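Local structure of allantoin racemase (Pseudomonas fluorescens, 5LG5) at residues T102-F105 with A109-V112; P121-R126 with A137-S142; S142-L147 with M157-R162; L166-D171 with Q192-P197. The protein catalyses the racemisation of allantoin and probably also interconverts the D and L forms of 5-monosubstituted hydantoins. All coordinates share one frame; numbering follows the deposited sequence.

Contact 1: T102-F105 with A109-V112; sequences TAMF and AYSV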
# COMPACT_ATOMS: atom_id res chain seq x y z
N THR E 102 20.56 -3.81 6.34
CA THR E 102 21.70 -4.46 5.71
C THR E 102 21.30 -5.77 5.03
O THR E 102 21.82 -6.07 3.97
CB THR E 102 22.99 -4.61 6.59
OG1 THR E 102 23.25 -5.98 6.91
CG2 THR E 102 22.95 -3.74 7.82
N ALA E 103 20.35 -6.52 5.60
CA ALA E 103 19.85 -7.74 4.93
C ALA E 103 19.29 -7.44 3.53
O ALA E 103 19.40 -8.25 2.60
CB ALA E 103 18.80 -8.45 5.80
N MET E 104 18.70 -6.27 3.39
CA MET E 104 18.13 -5.88 2.11
C MET E 104 19.17 -5.70 1.00
O MET E 104 18.84 -5.75 -0.19
CB MET E 104 17.25 -4.64 2.27
CG MET E 104 15.87 -4.94 2.88
SD MET E 104 15.05 -3.46 3.45
CE MET E 104 15.21 -2.42 2.00
N PHE E 105 20.43 -5.50 1.38
CA PHE E 105 21.49 -5.48 0.37
C PHE E 105 21.89 -6.88 -0.10
O PHE E 105 22.59 -7.03 -1.10
CB PHE E 105 22.73 -4.71 0.87
CG PHE E 105 22.51 -3.21 0.94
CD1 PHE E 105 22.26 -2.59 2.16
CD2 PHE E 105 22.54 -2.44 -0.21
CE1 PHE E 105 22.06 -1.22 2.23
CE2 PHE E 105 22.34 -1.06 -0.15
CZ PHE E 105 22.09 -0.45 1.06
N ALA E 109 14.43 -10.87 -0.38
CA ALA E 109 13.53 -10.79 0.77
C ALA E 109 14.24 -11.30 2.02
O ALA E 109 15.10 -12.19 1.92
CB ALA E 109 12.24 -11.61 0.50
N TYR E 110 13.92 -10.72 3.17
CA TYR E 110 14.50 -11.17 4.44
C TYR E 110 13.40 -11.61 5.40
O TYR E 110 12.26 -11.18 5.29
CB TYR E 110 15.38 -10.07 5.08
CG TYR E 110 14.57 -8.91 5.63
CD1 TYR E 110 14.30 -7.80 4.84
CD2 TYR E 110 14.07 -8.92 6.93
CE1 TYR E 110 13.55 -6.75 5.32
CE2 TYR E 110 13.33 -7.86 7.42
CZ TYR E 110 13.08 -6.79 6.61
OH TYR E 110 12.34 -5.74 7.07
N SER E 111 13.75 -12.48 6.35
CA SER E 111 12.82 -12.82 7.43
C SER E 111 13.48 -12.57 8.76
O SER E 111 14.70 -12.65 8.90
CB SER E 111 12.33 -14.28 7.34
OG SER E 111 11.34 -14.44 6.34
N VAL E 112 12.67 -12.22 9.74
CA VAL E 112 13.16 -12.01 11.08
C VAL E 112 12.74 -13.18 11.94
O VAL E 112 11.58 -13.58 11.92
CB VAL E 112 12.60 -10.70 11.66
CG1 VAL E 112 13.15 -10.46 13.07
CG2 VAL E 112 12.93 -9.52 10.72
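Ala103 and Met104 lean on Tyr110 where an alpha/beta fold passes from helix 95-103 through a short loop into strand 110-114, an inner strand of a parallel four-stranded sheet. The case illustrates how one aromatic residue at the start of a strand can receive the preceding helix. The apolar packing comes first. The methyl CB of Ala103 lies 3.9 Å from CB of Tyr110, so the smallest of the three side chains meets the root of the largest. Further along the ring, CG of Met104 sits 3.8 Å from Tyr110 CD1 and equally near CE1, spanning one ring bond at a slant that is neither face-on nor edge-on. The second kind of interaction is Met-aromatic: SD of Met104 lies 5.3 Å from the centroid of the Tyr110 ring, 67° off the ring normal. A bend at chi3 (50°) then carries the terminal methyl away from the ring. Polar groups are served from outside the pair. Tyr110 OH is hydrogen-bonded to Leu132 O and Met104 O to Arg135 NH2, both partners belonging to the chain leading to strand 136-141, while Met104 also packs on Ala130 of a second subunit. The ring has a neighbour within its own strand too: two residues on, Val112 sets CG2 in the ring plane, at the edge, 3.7 Å from Tyr110 CE2.

Contact 2: P121-R126 with A137-S142; sequences PLIEDR and ASVRAS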
# COMPACT_ATOMS: atom_id res chain seq x y z
N PRO E 121 4.05 -9.02 16.29
CA PRO E 121 3.39 -7.82 15.75
C PRO E 121 4.11 -6.52 16.10
O PRO E 121 4.04 -5.56 15.34
CB PRO E 121 1.97 -7.88 16.35
CG PRO E 121 2.07 -8.81 17.52
CD PRO E 121 3.14 -9.81 17.15
N LEU E 122 4.82 -6.50 17.23
CA LEU E 122 5.60 -5.33 17.61
C LEU E 122 6.71 -5.09 16.57
O LEU E 122 6.96 -3.96 16.13
CB LEU E 122 6.22 -5.51 19.00
CG LEU E 122 5.36 -5.60 20.29
CD1 LEU E 122 5.87 -4.70 21.41
CD2 LEU E 122 3.89 -5.42 20.04
N ILE E 123 7.41 -6.16 16.20
CA ILE E 123 8.47 -6.06 15.19
C ILE E 123 7.90 -5.67 13.83
O ILE E 123 8.44 -4.81 13.14
CB ILE E 123 9.26 -7.37 15.11
CG1 ILE E 123 9.95 -7.60 16.46
CG2 ILE E 123 10.27 -7.35 13.95
CD1 ILE E 123 10.47 -9.02 16.65
N GLU E 124 6.79 -6.31 13.45
CA GLU E 124 6.10 -5.97 12.21
C GLU E 124 5.77 -4.47 12.20
O GLU E 124 6.00 -3.79 11.20
CB GLU E 124 4.83 -6.81 12.06
CG GLU E 124 5.09 -8.28 11.77
CD GLU E 124 3.84 -9.12 11.84
OE1 GLU E 124 2.85 -8.63 12.43
OE2 GLU E 124 3.86 -10.27 11.33
N ASP E 125 5.24 -3.95 13.31
CA ASP E 125 4.89 -2.54 13.37
C ASP E 125 6.13 -1.61 13.24
O ASP E 125 6.10 -0.63 12.50
CB ASP E 125 4.09 -2.21 14.64
CG ASP E 125 2.63 -2.69 14.58
OD1 ASP E 125 1.97 -2.69 15.64
OD2 ASP E 125 2.14 -3.09 13.49
N ARG E 126 7.22 -1.94 13.93
CA ARG E 126 8.44 -1.12 13.85
C ARG E 126 9.06 -1.10 12.45
O ARG E 126 9.58 -0.07 12.00
CB ARG E 126 9.49 -1.55 14.90
CG ARG E 126 9.08 -1.31 16.37
CD ARG E 126 8.69 0.14 16.66
NE ARG E 126 9.83 1.06 16.58
CZ ARG E 126 9.74 2.38 16.75
NH1 ARG E 126 8.56 2.94 16.99
NH2 ARG E 126 10.82 3.15 16.67
N ALA E 137 9.91 -10.98 4.20
CA ALA E 137 9.11 -12.15 3.87
C ALA E 137 8.24 -12.61 5.05
O ALA E 137 7.14 -13.13 4.86
CB ALA E 137 10.00 -13.29 3.38
N SER E 138 8.75 -12.43 6.27
CA SER E 138 8.02 -12.81 7.47
C SER E 138 8.79 -12.43 8.73
O SER E 138 10.01 -12.23 8.70
CB SER E 138 7.74 -14.32 7.49
OG SER E 138 8.93 -15.07 7.41
N VAL E 139 8.06 -12.32 9.83
CA VAL E 139 8.66 -12.25 11.14
C VAL E 139 8.18 -13.46 11.89
O VAL E 139 6.97 -13.66 12.05
CB VAL E 139 8.24 -10.97 11.88
CG1 VAL E 139 8.84 -10.94 13.32
CG2 VAL E 139 8.65 -9.76 11.07
N ARG E 140 9.11 -14.31 12.32
CA ARG E 140 8.75 -15.57 12.94
C ARG E 140 9.29 -15.69 14.34
O ARG E 140 10.42 -15.26 14.63
CB ARG E 140 9.27 -16.74 12.12
CG ARG E 140 8.62 -16.89 10.78
CD ARG E 140 9.08 -18.18 10.14
NE ARG E 140 8.15 -18.58 9.10
CZ ARG E 140 7.29 -19.58 9.24
NH1 ARG E 140 7.27 -20.28 10.36
NH2 ARG E 140 6.47 -19.88 8.24
N ALA E 141 8.52 -16.33 15.21
CA ALA E 141 8.93 -16.52 16.59
C ALA E 141 9.44 -17.94 16.80
O ALA E 141 8.81 -18.90 16.40
CB ALA E 141 7.76 -16.23 17.53
N SER E 142 10.58 -18.06 17.47
CA SER E 142 11.12 -19.37 17.80
C SER E 142 10.26 -20.03 18.88
O SER E 142 10.22 -21.26 18.97
CB SER E 142 12.58 -19.23 18.24
OG SER E 142 12.65 -18.49 19.44
O HOH W 1 5.50 -11.05 9.41
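Val139 pushes both its methyls against helix 120-129, CG1 overlapping Ile123 and CG2 the aliphatic part of Glu124. The division follows from its first torsion: CG1 stands anti to the backbone N (chi1 177°), which sends the two branches to successive residues of the helix. CG1 is 3.9 Å from Ile123 CG2, and the same Ile123 methyl is 4.1 Å from Val139 CG2, so it bridges the fork of the valine. Glu124 passes the valine at a slant, its CG 3.9 Å from Val139 CG2, before the extended chain takes the carboxylate past the hydrophobic patch. The setting is a beta-alpha-beta unit, strand 110-114, helix 120-129 and strand 136-141, and the contact seats the helix on the second of those strands. Within this chain that strand is an outermost one: Ser138 and Arg140 bond through their backbones to strand 110-114, whereas Val139 N is met by a water. The water accepts from Val139 N at 2.9 Å and donates to Glu124 OE2 at 2.6 Å, tying the helix carboxylate to the strand backbone. Were Val139 cut back to an alanine, Ile123 CG2 and Glu124 CG would probably face a gap, and the glutamate would lose the apolar support beside its chain. Within the unit Val139 also packs on Val112 and Val120; beyond it, Asp125 OD1 is hydrogen-bonded to His108 NE2 of a fourth subunit.

Contact 3: S142-L147 with M157-R162; sequences SGMAVL and MEAIVR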
# COMPACT_ATOMS: atom_id res chain seq x y z
N SER E 142 10.58 -18.06 17.47
CA SER E 142 11.12 -19.37 17.80
C SER E 142 10.26 -20.03 18.88
O SER E 142 10.22 -21.26 18.97
CB SER E 142 12.58 -19.23 18.24
OG SER E 142 12.65 -18.49 19.44
N GLY E 143 9.62 -19.23 19.72
CA GLY E 143 8.77 -19.75 20.78
C GLY E 143 9.52 -19.86 22.10
O GLY E 143 9.02 -20.42 23.08
N MET E 144 10.73 -19.31 22.12
CA MET E 144 11.55 -19.33 23.32
C MET E 144 11.71 -17.92 23.85
O MET E 144 11.97 -17.00 23.08
CB MET E 144 12.94 -19.89 23.01
CG MET E 144 12.95 -21.07 22.07
SD MET E 144 13.62 -22.54 22.85
CE MET E 144 12.29 -22.95 23.97
N ALA E 145 11.55 -17.74 25.16
CA ALA E 145 11.72 -16.42 25.77
C ALA E 145 13.17 -15.97 25.66
O ALA E 145 14.08 -16.79 25.50
CB ALA E 145 11.27 -16.42 27.22
N VAL E 146 13.38 -14.65 25.74
CA VAL E 146 14.71 -14.06 25.63
C VAL E 146 15.73 -14.71 26.57
O VAL E 146 16.83 -15.08 26.15
CB VAL E 146 14.68 -12.54 25.91
CG1 VAL E 146 16.08 -11.96 25.89
CG2 VAL E 146 13.80 -11.82 24.87
N LEU E 147 15.36 -14.89 27.84
CA LEU E 147 16.31 -15.41 28.83
C LEU E 147 16.60 -16.88 28.62
O LEU E 147 17.64 -17.39 29.05
CB LEU E 147 15.80 -15.16 30.25
CG LEU E 147 15.56 -13.70 30.64
CD1 LEU E 147 15.00 -13.63 32.04
CD2 LEU E 147 16.86 -12.91 30.54
N MET E 157 18.73 -22.58 20.11
CA MET E 157 19.35 -22.54 18.80
C MET E 157 18.54 -23.38 17.79
O MET E 157 18.30 -22.95 16.66
CB MET E 157 20.79 -23.02 18.92
CG MET E 157 21.49 -23.27 17.60
SD MET E 157 21.64 -21.85 16.49
CE MET E 157 22.61 -20.75 17.52
N GLU E 158 18.13 -24.56 18.21
CA GLU E 158 17.32 -25.41 17.35
C GLU E 158 15.98 -24.78 16.98
O GLU E 158 15.56 -24.86 15.82
CB GLU E 158 17.11 -26.78 18.01
CG GLU E 158 16.63 -27.86 17.06
CD GLU E 158 17.47 -28.01 15.80
OE1 GLU E 158 18.72 -27.91 15.88
OE2 GLU E 158 16.87 -28.24 14.73
N ALA E 159 15.30 -24.17 17.94
CA ALA E 159 14.02 -23.53 17.67
C ALA E 159 14.18 -22.37 16.68
O ALA E 159 13.33 -22.17 15.81
CB ALA E 159 13.40 -23.03 18.97
N ILE E 160 15.27 -21.63 16.82
CA ILE E 160 15.57 -20.53 15.92
C ILE E 160 15.85 -21.10 14.53
O ILE E 160 15.26 -20.64 13.54
CB ILE E 160 16.78 -19.71 16.42
CG1 ILE E 160 16.48 -19.03 17.76
CG2 ILE E 160 17.21 -18.68 15.37
CD1 ILE E 160 17.70 -18.34 18.37
N VAL E 161 16.70 -22.12 14.46
CA VAL E 161 17.01 -22.75 13.17
C VAL E 161 15.77 -23.26 12.47
O VAL E 161 15.62 -23.04 11.26
CB VAL E 161 18.10 -23.89 13.28
CG1 VAL E 161 18.20 -24.72 12.00
CG2 VAL E 161 19.46 -23.31 13.68
N ARG E 162 14.84 -23.87 13.21
CA ARG E 162 13.61 -24.36 12.58
C ARG E 162 12.81 -23.24 11.95
O ARG E 162 12.30 -23.41 10.84
CB ARG E 162 12.71 -25.17 13.53
CG ARG E 162 11.40 -25.60 12.81
CD ARG E 162 10.48 -26.59 13.55
NE ARG E 162 9.91 -26.08 14.80
CZ ARG E 162 10.39 -26.35 16.01
NH1 ARG E 162 11.44 -27.15 16.13
NH2 ARG E 162 9.82 -25.84 17.09
O HOH W 2 10.66 -23.03 16.50
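Torsions bring Met144 onto Ala159: CG is anti to the carbonyl carbon, and a kink at chi2 brings SD as well as CG to the alanine methyl, while the bend at chi3 turns the terminal methyl away. CG of Met144 lies 3.7 Å from Ala159 CB and SD 3.9 Å from the same methyl. Ser142 is turned differently, its OG lodged between the backbone N and the carbonyl carbon (chi1 65°), which takes the hydroxyl off the helix and leaves CB to face it. That carbon rests 3.9 Å from the backbone N of Ile160 and equally close to Ile160 CG1, so a side chain usually thought of as polar presents its apolar part. The hydroxyl is used for other work: it bonds to Thr114 O on the neighbouring strand, and it also accepts a weak bond from Met144 N, 3.4 Å from Ser142 OG, as in an ST turn. Here the chain departs from strand 136-141 toward helix 153-171, which leads on to strand 175-179, two places across in the parallel sheet. Gly143 makes the kink with a positive phi of 95°, an angle at which a CB would crowd the Ser142 carbonyl. That carbonyl is itself pressed close to the helix, with Ala159 CB 3.6 Å from Ser142 O. One water joins the two backbones, donating to Ser142 O at 3.1 Å and to Ala159 O at 2.9 Å. Away from the loop, Ile160 packs on Ile190 of helix 187-194.

Contact 4: L166-D171 with Q192-P197; sequences LAIRED and QRTGVP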
# COMPACT_ATOMS: atom_id res chain seq x y z
N LEU E 166 11.92 -22.64 7.99
CA LEU E 166 10.55 -22.43 7.52
C LEU E 166 10.44 -21.13 6.74
O LEU E 166 9.76 -21.06 5.71
CB LEU E 166 9.58 -22.43 8.70
CG LEU E 166 9.36 -23.76 9.42
CD1 LEU E 166 8.51 -23.57 10.67
CD2 LEU E 166 8.68 -24.77 8.49
N ALA E 167 11.13 -20.10 7.23
CA ALA E 167 11.12 -18.81 6.56
C ALA E 167 11.68 -18.94 5.14
O ALA E 167 11.10 -18.41 4.19
CB ALA E 167 11.93 -17.81 7.37
N ILE E 168 12.78 -19.66 5.00
CA ILE E 168 13.39 -19.87 3.70
C ILE E 168 12.47 -20.68 2.78
O ILE E 168 12.14 -20.26 1.66
CB ILE E 168 14.75 -20.61 3.85
CG1 ILE E 168 15.72 -19.74 4.64
CG2 ILE E 168 15.32 -21.02 2.50
CD1 ILE E 168 16.86 -20.51 5.28
N ARG E 169 12.01 -21.82 3.29
CA ARG E 169 11.22 -22.75 2.49
C ARG E 169 9.83 -22.23 2.16
O ARG E 169 9.43 -22.19 1.00
CB ARG E 169 11.11 -24.09 3.23
CG ARG E 169 10.19 -25.10 2.56
CD ARG E 169 10.35 -26.48 3.18
NE ARG E 169 9.35 -26.70 4.23
CZ ARG E 169 8.07 -26.96 4.02
NH1 ARG E 169 7.58 -27.01 2.78
NH2 ARG E 169 7.26 -27.14 5.06
N GLU E 170 9.10 -21.81 3.19
CA GLU E 170 7.71 -21.38 3.03
C GLU E 170 7.54 -19.91 2.69
O GLU E 170 6.68 -19.54 1.89
CB GLU E 170 6.91 -21.76 4.27
CG GLU E 170 6.91 -23.25 4.53
CD GLU E 170 6.13 -23.62 5.76
OE1 GLU E 170 5.71 -22.69 6.50
OE2 GLU E 170 5.91 -24.84 5.99
N ASP E 171 8.33 -19.04 3.32
CA ASP E 171 8.15 -17.61 3.12
C ASP E 171 9.06 -17.04 2.03
O ASP E 171 8.95 -15.85 1.69
CB ASP E 171 8.37 -16.85 4.43
CG ASP E 171 7.53 -17.39 5.57
OD1 ASP E 171 6.44 -17.93 5.27
OD2 ASP E 171 7.94 -17.29 6.74
N GLN E 192 25.46 -21.44 8.86
CA GLN E 192 26.00 -22.76 8.55
C GLN E 192 24.88 -23.79 8.47
O GLN E 192 24.90 -24.69 7.63
CB GLN E 192 27.05 -23.18 9.58
CG GLN E 192 28.41 -22.54 9.38
CD GLN E 192 29.02 -22.84 8.01
OE1 GLN E 192 28.68 -22.20 7.00
NE2 GLN E 192 29.88 -23.86 7.95
N ARG E 193 23.90 -23.63 9.34
CA ARG E 193 22.79 -24.57 9.45
C ARG E 193 21.71 -24.34 8.38
O ARG E 193 20.96 -25.25 8.06
CB ARG E 193 22.23 -24.52 10.89
CG ARG E 193 23.13 -25.24 11.92
CD ARG E 193 22.74 -24.98 13.39
NE ARG E 193 21.70 -25.87 13.95
CZ ARG E 193 21.58 -26.14 15.25
NH1 ARG E 193 22.47 -25.65 16.10
NH2 ARG E 193 20.63 -26.95 15.70
N THR E 194 21.64 -23.12 7.83
CA THR E 194 20.63 -22.78 6.80
C THR E 194 21.14 -22.59 5.37
O THR E 194 20.39 -22.80 4.42
CB THR E 194 19.86 -21.49 7.18
OG1 THR E 194 20.79 -20.41 7.36
CG2 THR E 194 19.07 -21.69 8.46
N GLY E 195 22.38 -22.15 5.23
CA GLY E 195 22.94 -21.86 3.92
C GLY E 195 22.57 -20.51 3.30
O GLY E 195 22.73 -20.32 2.09
N VAL E 196 22.07 -19.58 4.12
CA VAL E 196 21.77 -18.21 3.68
C VAL E 196 22.49 -17.19 4.57
O VAL E 196 22.89 -17.53 5.69
CB VAL E 196 20.25 -17.94 3.63
CG1 VAL E 196 19.55 -19.00 2.82
CG2 VAL E 196 19.66 -17.86 5.04
N PRO E 197 22.69 -15.95 4.08
CA PRO E 197 23.30 -14.94 4.97
C PRO E 197 22.44 -14.67 6.19
O PRO E 197 21.22 -14.61 6.07
CB PRO E 197 23.34 -13.67 4.10
CG PRO E 197 23.24 -14.17 2.67
CD PRO E 197 22.38 -15.40 2.75
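Ile168 points its CD1 methyl from helix 153-171 at Thr194 and Val196, where helix 187-194 ends and the chain turns toward strand 198-199 of the alpha/beta fold. It is a compact example of the packing of a helix, through a single methyl, on the end of another and the turn after it. The isoleucine is nearly straight beyond CB (chi2 159°), and this stretch lets CD1 do all of the touching. Against Val196 the approach is tip to tip: CD1 faces the fork of the valine, 3.9 Å from CG1 and the same distance from CG2. Thr194 instead crosses at a slant, with its CB 3.7 Å from Ile168 CD1 and its CG2 at 4.0 Å. The threonine can offer this apolar side because its OG1 is turned back to hydrogen-bond with Ile190 O, one helical turn earlier. Between the two partners Gly195 is the first residue to leave helical angles, with phi at 80°, a change of direction consistent with Thr194 and Val196 both facing the same methyl. Val196 also packs on Ile222 of a second subunit, so this joint lies next to the subunit interface. Beside Ile168 on its own helix, Arg169 and Glu170 form a salt bridge, with Arg169 NH2 2.8 Å from Glu170 OE2. Glu170 also sets its CG 3.9 Å above one face of the Arg169 guanidinium, over its centre.

In the fold
The four contacts gather round one parallel sheet. Contacts 1 and 2 meet along neighbouring strands, where Tyr110 O lies 2.6 Å from Ala137 N in a probable hydrogen bond. Contacts 2 and 3 share Ser142, the residue at which strand 136-141 gives way to the loop, and their centres are 14 Å apart. Contacts 3 and 4 both use helix 153-171, about 15 Å apart between centres. The far end of that helix is pinned to contact 2 by Asp171, whose OD2 forms a salt bridge with Arg140 NE at 2.7 Å. The same helix also packs on contact 1, with Ala167 CB 3.6 Å from Ser111 CB. Contacts 1 and 4 both touch the second subunit.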